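Local coordinates for cell division control protein 4 (Saccharomyces cerevisiae, PDB 3V7D), which serves as the substrate-recognition subunit of an SCF E3 ubiquitin ligase, binding phosphorylated targets such as the CDK inhibitor Sic1 for ubiquitination and degradation, at residues K444-A449 / E459-S464; Q113-R118 / I150-L155; H390-A395 / S408-Q413; M121-T126 / A449-G454; K169-G174 / L209-Y214. The protein carries 1 engineered substitution. All blocks are in the same frame, centred on the assembly; numbering follows the deposited sequence.

Contact 1: residues K444-A449 / E459-S464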
# COMPACT_ATOMS: atom_id res chain seq x y z
N LYS B 444 1.82 3.02 -12.56
CA LYS B 444 2.38 3.93 -13.55
C LYS B 444 1.34 4.90 -14.12
O LYS B 444 1.69 5.80 -14.87
CB LYS B 444 2.98 3.12 -14.70
CG LYS B 444 1.99 2.16 -15.34
CD LYS B 444 2.61 1.38 -16.50
CE LYS B 444 2.37 2.08 -17.82
NZ LYS B 444 3.27 1.57 -18.88
N THR B 445 0.08 4.70 -13.76
CA THR B 445 -1.00 5.44 -14.39
C THR B 445 -1.75 6.34 -13.42
O THR B 445 -2.22 5.89 -12.37
CB THR B 445 -2.01 4.49 -15.06
OG1 THR B 445 -1.32 3.61 -15.96
CG2 THR B 445 -3.06 5.28 -15.83
N LEU B 446 -1.85 7.61 -13.79
CA LEU B 446 -2.60 8.59 -13.02
C LEU B 446 -3.71 9.16 -13.92
O LEU B 446 -3.44 9.60 -15.04
CB LEU B 446 -1.66 9.69 -12.54
CG LEU B 446 -2.18 11.06 -12.09
CD1 LEU B 446 -3.07 10.94 -10.87
CD2 LEU B 446 -1.02 12.01 -11.78
N VAL B 447 -4.95 9.13 -13.44
CA VAL B 447 -6.05 9.68 -14.23
C VAL B 447 -6.79 10.79 -13.49
O VAL B 447 -6.94 10.74 -12.27
CB VAL B 447 -7.06 8.59 -14.69
CG1 VAL B 447 -6.36 7.52 -15.51
CG2 VAL B 447 -7.79 7.97 -13.50
N ALA B 448 -7.25 11.79 -14.24
CA ALA B 448 -8.00 12.89 -13.65
C ALA B 448 -9.10 13.41 -14.57
O ALA B 448 -8.87 13.68 -15.75
CB ALA B 448 -7.06 14.02 -13.24
N ALA B 449 -10.29 13.54 -14.01
CA ALA B 449 -11.41 14.19 -14.69
C ALA B 449 -11.34 15.67 -14.36
O ALA B 449 -11.40 16.06 -13.20
CB ALA B 449 -12.72 13.61 -14.20
N GLU B 459 -7.96 13.38 -18.26
CA GLU B 459 -6.52 13.44 -18.39
C GLU B 459 -5.90 12.11 -17.95
O GLU B 459 -6.28 11.56 -16.91
CB GLU B 459 -5.95 14.59 -17.56
CG GLU B 459 -6.53 15.95 -17.92
CD GLU B 459 -5.90 16.55 -19.17
OE1 GLU B 459 -6.23 17.70 -19.52
OE2 GLU B 459 -5.06 15.87 -19.80
N ILE B 460 -4.98 11.60 -18.75
CA ILE B 460 -4.25 10.38 -18.40
C ILE B 460 -2.75 10.63 -18.41
O ILE B 460 -2.17 10.99 -19.44
CB ILE B 460 -4.60 9.22 -19.34
CG1 ILE B 460 -6.11 8.97 -19.37
CG2 ILE B 460 -3.86 7.96 -18.91
CD1 ILE B 460 -6.53 7.91 -20.38
N LEU B 461 -2.12 10.42 -17.26
CA LEU B 461 -0.68 10.63 -17.11
C LEU B 461 0.06 9.30 -16.92
O LEU B 461 -0.33 8.46 -16.10
CB LEU B 461 -0.40 11.57 -15.94
CG LEU B 461 -1.10 12.92 -16.10
CD1 LEU B 461 -1.00 13.75 -14.83
CD2 LEU B 461 -0.50 13.68 -17.28
N ASP B 462 1.12 9.13 -17.69
CA ASP B 462 1.85 7.87 -17.76
C ASP B 462 3.25 8.04 -17.15
O ASP B 462 4.07 8.78 -17.69
CB ASP B 462 1.96 7.45 -19.23
CG ASP B 462 2.53 6.05 -19.41
OD1 ASP B 462 3.06 5.46 -18.44
OD2 ASP B 462 2.47 5.54 -20.56
N PHE B 463 3.52 7.35 -16.04
CA PHE B 463 4.81 7.48 -15.35
C PHE B 463 5.78 6.32 -15.63
O PHE B 463 6.77 6.14 -14.91
CB PHE B 463 4.61 7.65 -13.83
CG PHE B 463 4.10 9.01 -13.42
CD1 PHE B 463 2.74 9.30 -13.46
CD2 PHE B 463 4.98 9.99 -13.00
CE1 PHE B 463 2.27 10.55 -13.08
CE2 PHE B 463 4.51 11.25 -12.62
CZ PHE B 463 3.16 11.52 -12.66
N SER B 464 5.50 5.54 -16.66
CA SER B 464 6.46 4.54 -17.11
C SER B 464 7.42 5.13 -18.15
O SER B 464 7.27 6.28 -18.53
CB SER B 464 5.76 3.32 -17.69
OG SER B 464 5.19 3.61 -18.96
OXT SER B 464 8.35 4.49 -18.64

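Contact 2: residues Q113-R118 / I150-L155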
# COMPACT_ATOMS: atom_id res chain seq x y z
N GLN B 113 4.08 11.28 -19.74
CA GLN B 113 3.37 11.48 -20.99
C GLN B 113 1.92 11.77 -20.66
O GLN B 113 1.34 11.17 -19.76
CB GLN B 113 3.46 10.24 -21.88
CG GLN B 113 4.78 10.06 -22.60
CD GLN B 113 4.87 8.70 -23.25
OE1 GLN B 113 4.74 8.56 -24.47
NE2 GLN B 113 5.09 7.68 -22.43
N ARG B 114 1.32 12.69 -21.41
CA ARG B 114 -0.04 13.13 -21.14
C ARG B 114 -0.97 12.84 -22.32
O ARG B 114 -0.64 13.15 -23.47
CB ARG B 114 -0.05 14.62 -20.81
CG ARG B 114 -1.43 15.23 -20.61
CD ARG B 114 -1.30 16.66 -20.11
NE ARG B 114 -2.57 17.36 -20.11
CZ ARG B 114 -2.72 18.66 -19.85
NH1 ARG B 114 -1.66 19.40 -19.56
NH2 ARG B 114 -3.92 19.21 -19.88
N THR B 115 -2.12 12.25 -22.04
CA THR B 115 -3.16 12.04 -23.04
C THR B 115 -4.42 12.78 -22.58
O THR B 115 -4.89 12.58 -21.46
CB THR B 115 -3.50 10.55 -23.19
OG1 THR B 115 -2.30 9.79 -23.35
CG2 THR B 115 -4.41 10.33 -24.40
N THR B 116 -4.95 13.63 -23.45
CA THR B 116 -6.14 14.41 -23.13
C THR B 116 -7.31 13.97 -24.00
O THR B 116 -7.24 14.04 -25.23
CB THR B 116 -5.90 15.92 -23.31
OG1 THR B 116 -4.84 16.35 -22.44
CG2 THR B 116 -7.16 16.72 -23.00
N LEU B 117 -8.39 13.50 -23.37
CA LEU B 117 -9.52 12.95 -24.10
C LEU B 117 -10.82 13.68 -23.78
O LEU B 117 -10.99 14.19 -22.67
CB LEU B 117 -9.67 11.46 -23.78
CG LEU B 117 -8.48 10.56 -24.11
CD1 LEU B 117 -8.69 9.17 -23.55
CD2 LEU B 117 -8.26 10.50 -25.62
N ARG B 118 -11.72 13.72 -24.75
CA ARG B 118 -13.03 14.34 -24.58
C ARG B 118 -13.74 13.76 -23.36
O ARG B 118 -13.72 12.55 -23.14
CB ARG B 118 -13.90 14.11 -25.82
CG ARG B 118 -15.35 14.56 -25.66
CD ARG B 118 -16.18 14.27 -26.91
NE ARG B 118 -15.61 14.88 -28.10
CZ ARG B 118 -15.87 16.11 -28.52
NH1 ARG B 118 -16.72 16.88 -27.84
NH2 ARG B 118 -15.30 16.57 -29.63
N ILE B 150 -4.95 1.49 -20.91
CA ILE B 150 -3.74 0.95 -21.52
C ILE B 150 -3.43 1.66 -22.83
O ILE B 150 -2.34 2.21 -23.02
CB ILE B 150 -3.85 -0.57 -21.77
CG1 ILE B 150 -4.02 -1.33 -20.45
CG2 ILE B 150 -2.62 -1.08 -22.52
CD1 ILE B 150 -4.19 -2.82 -20.63
N ASN B 151 -4.40 1.65 -23.75
CA ASN B 151 -4.23 2.34 -25.02
C ASN B 151 -4.57 3.83 -24.92
O ASN B 151 -4.32 4.59 -25.86
CB ASN B 151 -5.05 1.66 -26.12
CG ASN B 151 -4.60 0.23 -26.38
OD1 ASN B 151 -3.53 -0.00 -26.93
ND2 ASN B 151 -5.43 -0.73 -25.98
N LYS B 152 -5.13 4.24 -23.79
CA LYS B 152 -5.46 5.64 -23.52
C LYS B 152 -6.40 6.23 -24.58
O LYS B 152 -6.06 7.19 -25.27
CB LYS B 152 -4.19 6.47 -23.34
CG LYS B 152 -3.36 5.98 -22.17
CD LYS B 152 -1.92 6.45 -22.23
CE LYS B 152 -1.13 5.95 -21.03
NZ LYS B 152 -1.10 4.46 -20.97
N LYS B 153 -7.58 5.63 -24.69
CA LYS B 153 -8.58 6.01 -25.67
C LYS B 153 -9.98 5.82 -25.10
O LYS B 153 -10.18 5.07 -24.14
CB LYS B 153 -8.44 5.15 -26.92
CG LYS B 153 -7.15 5.34 -27.71
CD LYS B 153 -7.06 4.33 -28.85
CE LYS B 153 -5.86 4.61 -29.76
NZ LYS B 153 -5.98 5.93 -30.45
N PHE B 154 -10.95 6.50 -25.70
CA PHE B 154 -12.36 6.31 -25.38
C PHE B 154 -12.86 4.97 -25.95
O PHE B 154 -12.51 4.61 -27.07
CB PHE B 154 -13.17 7.48 -25.96
CG PHE B 154 -14.66 7.25 -26.01
CD1 PHE B 154 -15.41 7.29 -24.85
CD2 PHE B 154 -15.30 7.04 -27.22
CE1 PHE B 154 -16.78 7.10 -24.89
CE2 PHE B 154 -16.67 6.85 -27.27
CZ PHE B 154 -17.41 6.88 -26.11
N LEU B 155 -13.65 4.24 -25.17
CA LEU B 155 -14.18 2.95 -25.61
C LEU B 155 -15.64 3.04 -26.04
O LEU B 155 -15.98 2.78 -27.19
CB LEU B 155 -14.04 1.89 -24.51
CG LEU B 155 -12.70 1.17 -24.44
CD1 LEU B 155 -12.73 0.11 -23.34
CD2 LEU B 155 -12.37 0.54 -25.79

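Contact 3: residues H390-A395 / S408-Q413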
# COMPACT_ATOMS: atom_id res chain seq x y z
N HIS B 390 -3.36 23.80 -0.13
CA HIS B 390 -3.32 24.43 -1.44
C HIS B 390 -3.21 25.94 -1.25
O HIS B 390 -4.00 26.54 -0.52
CB HIS B 390 -4.55 24.04 -2.27
CG HIS B 390 -4.48 22.65 -2.83
ND1 HIS B 390 -5.25 22.23 -3.90
CD2 HIS B 390 -3.74 21.58 -2.46
CE1 HIS B 390 -4.98 20.97 -4.17
NE2 HIS B 390 -4.07 20.55 -3.31
N THR B 391 -2.22 26.55 -1.90
CA THR B 391 -1.86 27.94 -1.64
C THR B 391 -2.95 28.95 -1.99
O THR B 391 -2.95 30.06 -1.46
CB THR B 391 -0.56 28.34 -2.38
OG1 THR B 391 -0.68 28.02 -3.77
CG2 THR B 391 0.64 27.60 -1.79
N ASN B 392 -3.87 28.59 -2.87
CA ASN B 392 -4.95 29.52 -3.21
C ASN B 392 -6.14 29.38 -2.26
O ASN B 392 -7.16 30.05 -2.44
CB ASN B 392 -5.37 29.43 -4.68
CG ASN B 392 -5.97 28.09 -5.04
OD1 ASN B 392 -6.11 27.20 -4.20
ND2 ASN B 392 -6.35 27.94 -6.31
N LEU B 393 -5.99 28.51 -1.27
CA LEU B 393 -6.98 28.35 -0.21
C LEU B 393 -8.35 27.96 -0.76
O LEU B 393 -9.38 28.25 -0.15
CB LEU B 393 -7.08 29.63 0.62
CG LEU B 393 -5.76 30.11 1.22
CD1 LEU B 393 -5.94 31.40 1.99
CD2 LEU B 393 -5.15 29.02 2.10
N SER B 394 -8.35 27.30 -1.91
CA SER B 394 -9.59 26.81 -2.50
C SER B 394 -9.92 25.45 -1.91
O SER B 394 -9.03 24.70 -1.51
CB SER B 394 -9.45 26.71 -4.01
OG SER B 394 -8.40 25.82 -4.36
N ALA B 395 -11.21 25.13 -1.87
CA ALA B 395 -11.69 23.87 -1.33
C ALA B 395 -11.09 22.68 -2.08
O ALA B 395 -11.03 22.68 -3.31
CB ALA B 395 -13.20 23.83 -1.41
N SER B 408 -3.45 15.69 -5.15
CA SER B 408 -4.63 16.44 -4.72
C SER B 408 -5.07 17.47 -5.75
O SER B 408 -4.26 17.95 -6.54
CB SER B 408 -4.38 17.12 -3.37
OG SER B 408 -3.20 17.90 -3.40
N GLY B 409 -6.36 17.80 -5.74
CA GLY B 409 -6.89 18.73 -6.71
C GLY B 409 -7.87 19.73 -6.15
O GLY B 409 -8.63 19.45 -5.21
N SER B 410 -7.85 20.93 -6.72
CA SER B 410 -8.82 21.97 -6.40
C SER B 410 -8.78 22.98 -7.53
O SER B 410 -8.05 22.79 -8.50
CB SER B 410 -8.47 22.65 -5.08
OG SER B 410 -7.27 23.40 -5.19
N GLU B 411 -9.56 24.04 -7.41
CA GLU B 411 -9.62 25.06 -8.44
C GLU B 411 -8.23 25.58 -8.80
O GLU B 411 -7.49 26.04 -7.93
CB GLU B 411 -10.52 26.21 -7.99
CG GLU B 411 -10.71 27.29 -9.03
CD GLU B 411 -11.77 28.30 -8.63
OE1 GLU B 411 -12.97 28.00 -8.81
OE2 GLU B 411 -11.40 29.38 -8.13
N ASN B 412 -7.88 25.44 -10.07
CA ASN B 412 -6.59 25.88 -10.61
C ASN B 412 -5.36 25.14 -10.07
O ASN B 412 -4.23 25.52 -10.38
CB ASN B 412 -6.41 27.39 -10.44
CG ASN B 412 -7.42 28.19 -11.24
OD1 ASN B 412 -7.73 27.85 -12.38
ND2 ASN B 412 -7.93 29.25 -10.63
N GLN B 413 -5.58 24.09 -9.28
CA GLN B 413 -4.44 23.39 -8.68
C GLN B 413 -4.49 21.87 -8.79
O GLN B 413 -5.52 21.24 -8.55
CB GLN B 413 -4.28 23.78 -7.20
CG GLN B 413 -3.88 25.22 -6.98
CD GLN B 413 -2.94 25.38 -5.80
OE1 GLN B 413 -2.53 24.39 -5.18
NE2 GLN B 413 -2.59 26.61 -5.49
O HOH W 1 -0.45 24.49 -3.39
O HOH W 2 -11.69 24.40 -5.18

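Contact 4: residues M121-T126 / A449-G454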
# COMPACT_ATOMS: atom_id res chain seq x y z
N MET B 121 -20.72 15.85 -21.84
CA MET B 121 -21.38 17.02 -22.41
C MET B 121 -21.49 18.17 -21.40
O MET B 121 -21.62 19.33 -21.79
CB MET B 121 -22.76 16.65 -22.95
CG MET B 121 -22.72 16.03 -24.34
SD MET B 121 -24.32 15.44 -24.92
CE MET B 121 -24.45 13.88 -24.05
N THR B 122 -21.43 17.84 -20.12
CA THR B 122 -21.37 18.86 -19.08
C THR B 122 -19.93 19.01 -18.60
O THR B 122 -19.13 18.09 -18.73
CB THR B 122 -22.29 18.54 -17.89
OG1 THR B 122 -21.95 17.26 -17.34
CG2 THR B 122 -23.75 18.52 -18.33
N SER B 123 -19.61 20.17 -18.03
CA SER B 123 -18.23 20.45 -17.63
C SER B 123 -17.88 19.84 -16.28
O SER B 123 -16.70 19.73 -15.93
CB SER B 123 -17.98 21.96 -17.61
OG SER B 123 -18.80 22.60 -16.65
N VAL B 124 -18.89 19.42 -15.53
CA VAL B 124 -18.67 18.82 -14.22
C VAL B 124 -18.80 17.30 -14.27
O VAL B 124 -19.81 16.77 -14.71
CB VAL B 124 -19.66 19.37 -13.17
CG1 VAL B 124 -19.39 18.74 -11.82
CG2 VAL B 124 -19.57 20.89 -13.09
N ILE B 125 -17.76 16.61 -13.80
CA ILE B 125 -17.79 15.16 -13.68
C ILE B 125 -18.07 14.82 -12.22
O ILE B 125 -17.43 15.36 -11.32
CB ILE B 125 -16.45 14.54 -14.11
CG1 ILE B 125 -16.07 15.01 -15.51
CG2 ILE B 125 -16.50 13.03 -14.03
CD1 ILE B 125 -17.15 14.80 -16.53
N THR B 126 -19.02 13.92 -11.98
CA THR B 126 -19.50 13.67 -10.62
C THR B 126 -18.86 12.46 -9.96
O THR B 126 -18.82 12.36 -8.74
CB THR B 126 -21.03 13.49 -10.59
OG1 THR B 126 -21.38 12.33 -11.37
CG2 THR B 126 -21.72 14.71 -11.16
N ALA B 449 -10.29 13.54 -14.01
CA ALA B 449 -11.41 14.19 -14.69
C ALA B 449 -11.34 15.67 -14.36
O ALA B 449 -11.40 16.06 -13.20
CB ALA B 449 -12.72 13.61 -14.20
N VAL B 450 -11.18 16.49 -15.39
CA VAL B 450 -10.96 17.91 -15.18
C VAL B 450 -11.92 18.78 -15.98
O VAL B 450 -12.65 18.29 -16.86
CB VAL B 450 -9.53 18.33 -15.58
CG1 VAL B 450 -8.50 17.48 -14.86
CG2 VAL B 450 -9.35 18.24 -17.09
N GLU B 451 -11.91 20.06 -15.66
CA GLU B 451 -12.65 21.06 -16.42
C GLU B 451 -11.66 22.08 -16.94
O GLU B 451 -10.75 22.51 -16.23
CB GLU B 451 -13.69 21.75 -15.54
CG GLU B 451 -14.39 22.92 -16.24
CD GLU B 451 -15.29 23.72 -15.32
OE1 GLU B 451 -16.05 23.11 -14.54
OE2 GLU B 451 -15.24 24.97 -15.38
N LYS B 452 -11.83 22.47 -18.20
CA LYS B 452 -11.01 23.52 -18.79
C LYS B 452 -11.83 24.32 -19.79
O LYS B 452 -12.34 23.77 -20.77
CB LYS B 452 -9.78 22.93 -19.46
CG LYS B 452 -8.99 23.93 -20.28
CD LYS B 452 -7.74 23.29 -20.88
CE LYS B 452 -7.24 24.06 -22.10
NZ LYS B 452 -6.96 25.49 -21.79
N ASP B 453 -11.97 25.61 -19.51
CA ASP B 453 -12.72 26.53 -20.38
C ASP B 453 -14.13 26.05 -20.68
O ASP B 453 -14.55 26.02 -21.84
CB ASP B 453 -11.95 26.79 -21.67
CG ASP B 453 -10.63 27.48 -21.44
OD1 ASP B 453 -10.52 28.24 -20.44
OD2 ASP B 453 -9.69 27.28 -22.24
N GLY B 454 -14.86 25.66 -19.64
CA GLY B 454 -16.27 25.31 -19.78
C GLY B 454 -16.54 23.94 -20.36
O GLY B 454 -17.66 23.65 -20.76

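Contact 5: residues K169-G174 / L209-Y214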
# COMPACT_ATOMS: atom_id res chain seq x y z
N LYS B 169 -19.74 2.31 -9.18
CA LYS B 169 -18.90 1.31 -8.54
C LYS B 169 -18.62 0.15 -9.48
O LYS B 169 -19.53 -0.54 -9.94
CB LYS B 169 -19.54 0.79 -7.25
CG LYS B 169 -18.60 0.01 -6.35
CD LYS B 169 -17.64 0.94 -5.62
CE LYS B 169 -16.75 0.18 -4.66
NZ LYS B 169 -16.01 1.10 -3.73
N TYR B 170 -17.34 -0.06 -9.76
CA TYR B 170 -16.92 -1.17 -10.61
C TYR B 170 -16.90 -2.45 -9.78
O TYR B 170 -16.43 -2.46 -8.65
CB TYR B 170 -15.54 -0.89 -11.20
CG TYR B 170 -15.05 -1.96 -12.13
CD1 TYR B 170 -15.37 -1.93 -13.48
CD2 TYR B 170 -14.26 -3.01 -11.67
CE1 TYR B 170 -14.93 -2.91 -14.34
CE2 TYR B 170 -13.81 -4.00 -12.53
CZ TYR B 170 -14.15 -3.94 -13.86
OH TYR B 170 -13.71 -4.92 -14.72
N ALA B 171 -17.43 -3.53 -10.35
CA ALA B 171 -17.47 -4.81 -9.64
C ALA B 171 -16.31 -5.71 -10.06
O ALA B 171 -15.31 -5.83 -9.35
CB ALA B 171 -18.80 -5.50 -9.88
N HIS B 172 -16.46 -6.34 -11.22
CA HIS B 172 -15.47 -7.28 -11.75
C HIS B 172 -15.92 -7.69 -13.14
O HIS B 172 -17.12 -7.65 -13.44
CB HIS B 172 -15.39 -8.53 -10.87
CG HIS B 172 -16.65 -9.34 -10.87
ND1 HIS B 172 -17.71 -9.06 -10.03
CD2 HIS B 172 -17.02 -10.41 -11.61
CE1 HIS B 172 -18.68 -9.93 -10.25
NE2 HIS B 172 -18.29 -10.76 -11.20
N GLY B 173 -14.98 -8.08 -13.98
CA GLY B 173 -15.30 -8.59 -15.30
C GLY B 173 -16.11 -7.65 -16.17
O GLY B 173 -17.00 -8.08 -16.90
N GLY B 174 -15.82 -6.36 -16.08
CA GLY B 174 -16.50 -5.37 -16.90
C GLY B 174 -17.92 -5.07 -16.46
O GLY B 174 -18.70 -4.50 -17.22
N LEU B 209 -23.14 4.71 -3.12
CA LEU B 209 -23.28 3.26 -3.15
C LEU B 209 -21.96 2.52 -2.97
O LEU B 209 -20.89 3.07 -3.22
CB LEU B 209 -23.99 2.80 -4.44
CG LEU B 209 -23.24 2.74 -5.77
CD1 LEU B 209 -22.77 1.33 -6.04
CD2 LEU B 209 -24.13 3.22 -6.91
N ASP B 210 -22.05 1.27 -2.51
CA ASP B 210 -20.89 0.41 -2.37
C ASP B 210 -21.29 -1.02 -2.72
O ASP B 210 -22.47 -1.36 -2.72
CB ASP B 210 -20.34 0.46 -0.94
CG ASP B 210 -18.88 0.05 -0.86
OD1 ASP B 210 -18.34 -0.48 -1.85
OD2 ASP B 210 -18.28 0.25 0.22
N ILE B 211 -20.29 -1.86 -3.01
CA ILE B 211 -20.53 -3.28 -3.27
C ILE B 211 -19.70 -4.12 -2.32
O ILE B 211 -18.49 -3.93 -2.21
CB ILE B 211 -20.17 -3.67 -4.71
CG1 ILE B 211 -20.96 -2.82 -5.72
CG2 ILE B 211 -20.44 -5.15 -4.94
CD1 ILE B 211 -20.62 -3.12 -7.16
N VAL B 212 -20.34 -5.06 -1.64
CA VAL B 212 -19.62 -5.93 -0.71
C VAL B 212 -19.77 -7.39 -1.11
O VAL B 212 -20.72 -7.76 -1.80
CB VAL B 212 -20.11 -5.75 0.73
CG1 VAL B 212 -19.95 -4.30 1.16
CG2 VAL B 212 -21.57 -6.19 0.86
N GLU B 213 -18.82 -8.22 -0.69
CA GLU B 213 -18.92 -9.65 -0.91
C GLU B 213 -18.92 -10.38 0.43
O GLU B 213 -17.98 -10.27 1.21
CB GLU B 213 -17.77 -10.16 -1.79
CG GLU B 213 -17.91 -11.64 -2.15
CD GLU B 213 -16.79 -12.13 -3.05
OE1 GLU B 213 -15.85 -11.35 -3.33
OE2 GLU B 213 -16.85 -13.30 -3.48
N TYR B 214 -19.99 -11.12 0.69
CA TYR B 214 -20.09 -11.86 1.94
C TYR B 214 -20.47 -13.31 1.64
O TYR B 214 -21.51 -13.56 1.02
CB TYR B 214 -21.12 -11.20 2.86
CG TYR B 214 -21.28 -11.91 4.19
CD1 TYR B 214 -20.22 -11.98 5.09
CD2 TYR B 214 -22.49 -12.50 4.54
CE1 TYR B 214 -20.36 -12.63 6.30
CE2 TYR B 214 -22.63 -13.15 5.75
CZ TYR B 214 -21.57 -13.21 6.63
OH TYR B 214 -21.71 -13.85 7.83

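Contact 1: residues K444-A449 / E459-S464
The last beta hairpin of the WD40 propeller is formed by strands 445-452 and 455-462; in it, Lys444-Ala448 run antiparallel to Glu459-Phe463. Leu446 with Leu461 and Ala448 with Glu459 are hydrogen-bonded pairs, and Leu461 N reaches Leu446 O at 2.7 Å in a nearly straight bond (176°). Beyond the strand ends Lys444 O takes Phe463 N, also at 2.7 Å and in the carbonyl plane. On one face Leu446 and Leu461 lie side by side, with CD2 of the former 3.5 Å from CD1 of the latter. The same Leu446 CD2 meets the edge of the Phe463 ring, 3.8 Å from CE1. On the other face Val447 CG1 rests 4.1 Å from Ile460 CG1. At the C-terminus the Lys444 chain bends at chi3 (-93°) and brings NZ to 2.8 Å from Ser464 OG. Asp462 OD1, a longer ionic partner of that amine, accepts from Ser464 N and OG on one face of its carboxylate, closing an Asx turn. Strands 435-442 and 113-118 flank the hairpin; Phe414 of strand 413-418 packs on the Leu446-Leu461 face, Leu128 and Phe130 of strand 125-131 on the Val447 face, and Trp105 of helix 87-106 stacks on Phe463.

Contact 2: residues Q113-R118 / I150-L155
With chi1 at -49°, Thr115 sets OG1 beside its own backbone N and CG2 beside its carbonyl carbon, and the two branches together bracket CB of Lys152. CB of Lys152 lies 3.8 Å from Thr115 OG1 and 4.0 Å from Thr115 CG2. The lysine chain then runs across the threonine at about a right angle, taking its CD to 3.5 Å from Thr115 OG1, a packing contact between a hydroxyl and a methylene. Beyond this the lysine turns at chi4 (61°), which folds NZ back toward its own loop, where it bonds weakly to Ile150 O and also to Ser149 O. Replacing Thr115 by an alanine removes both branches and would probably open a gap beside the Lys152 methylenes, leaving that chain freer to shift. Strand 113-118 is the N-terminal edge strand added to the C-terminal strands, the closure that seals the ring of a WD40 propeller; strand 153-158 edges the next blade. Lys152 and Lys153 enter that strand through a G1 beta bulge opposite Asp148, Lys152 with positive phi (57°). Leu117 extends over this bulge, its CD1 placed 3.7 Å from Lys152 O and 3.8 Å from Lys153 CA. On the other side of strand 113-118, Arg114 pairs with Glu459 and Asp432, and Thr116 bonds to Glu459.

Contact 3: residues H390-A395 / S408-Q413
Direct hydrogen bonds dominate between the 390-395 loop and the strand end and turn of 408-413. The His390 ring is gripped at both nitrogens near its plane: ND1 lies 2.7 Å from Ser410 OG and NE2 2.8 Å from Ser408 OG, which fixes its rotation. Gln413 NE2 donates to Thr391 OG1 at 2.9 Å, the oxygen lying close to the amide plane. Asn392, its CG set between backbone N and carbonyl carbon (chi1 65°), sends ND2 to Glu411 O at 2.7 Å. Its OD1 takes both Ser394 N and Ser394 OG from one face of the amide, making an Asx turn. With a leucine in place of Asn392, Glu411 O and both Ser394 donors would probably be left without these mates, and the loop could shift from the turn. Water-mediated links add to this: one water joins Thr391 N to Gln413 OE1, another Ala395 O to Glu411 N. By packing, Gln413 OE1 sits over one face of the His390 ring, 3.5 Å from CG. Ala395 touches the backbone of the bound peptide. The His390-Ser408 bond is characteristic of WD repeats, where a loop histidine and a second-strand serine or threonine belong to a buried polar network; this one is in WD 7.

Contact 4: residues M121-T126 / A449-G454
Ala449 opens the contact: its CB sits under the branched base of Ile125, 3.8 Å from CG2 and nearly as near to CB and CG1. With CG1 beside its backbone N and CG2 beside its carbonyl carbon (chi1 -54°), Ile125 spreads both branches over the methyl group. Val450 points away from 121-126 and packs on Ile436 and Phe457. Glu451 follows on the same side as Ala449. Its CG stands anti to the backbone N (chi1 173°), and the extended chain runs alongside Ser123: CB is 3.6 Å from Ser123 O, CD 3.9 Å from Ser123 CB, and OE1 3.5 Å from Ser123 OG. The turn ends at Gly454, whose positive phi suits a glycine and whose O lies 3.6 Å from Ser123 CB. Strand 125-131 is the innermost strand of WD 1 and strand 445-452 belongs to the closing blade, so residues more than 320 positions apart meet where the first and last blades abut. Trp437 fills in beside them, touching Val124, Ile125 and Glu451, and Val124 also packs on a side chain of the bound peptide. Between the two segments the chemistry is that of close packing, a methyl group against a branched aliphatic chain and a carboxylate merely near a hydroxyl; polar ties lie beside them, Thr122 O with Ser456 OG and, weakly, Ser123 O with Trp437 NE1.

Contact 5: residues K169-G174 / L209-Y214
The backbones of Lys169-Gly174 and Leu209-Tyr214 stay apart, the nearest CA atoms, those of Lys169 and Asp210, being 6.5 Å from each other, so side chains make the contact. Lys169 carries most of it. Its CB lies 3.5 Å from Leu209 CD1, and chi1 (-166°) sets its CG 3.7 Å from Ile211 CG1 as lysine and isoleucine slide past each other in opposite directions. The bend at chi2 (75°) then turns the rest of the chain toward Asp210, where NZ forms a salt bridge with Asp210 OD1 at 3.4 Å. Strands 165-170 and 206-213 are the innermost strands of WD 2 and WD 3, so the ion pair and its aliphatic lining tie adjacent blades of the propeller. Asp210 OD1 also accepts its neighbour Ile211 N at 2.7 Å, on the anti side and out of the carboxylate plane, while OD2 takes Gly278 N; the carboxylate is thus held in place for the lysine. Farther along, Ala171 CB touches Ile211 CD1 at 4.0 Å, and Leu234 packs on Ala171.

Contact 1 is the buried one, a backbone-bonded hairpin within the closing blade; the others rely on side chains. Contacts 2 and 5 lie at the surface, contacts 3 and 4 are partly buried. Contact 2 is joined to contact 1 through Glu459, which meets Arg114 and Thr116, strand 113-118 of contact 2 lying next to 455-462 in one sheet. Contact 4 shares Ala449 and strand 445-452 with contact 1, but uses them to meet the first blade mainly by packing. Contact 5, also between blades, adds an ion pair. Contact 3, within WD 7 and about 31 Å from contact 5 between centres, is a dense polar network. Contacts 3 and 4 both border the bound peptide.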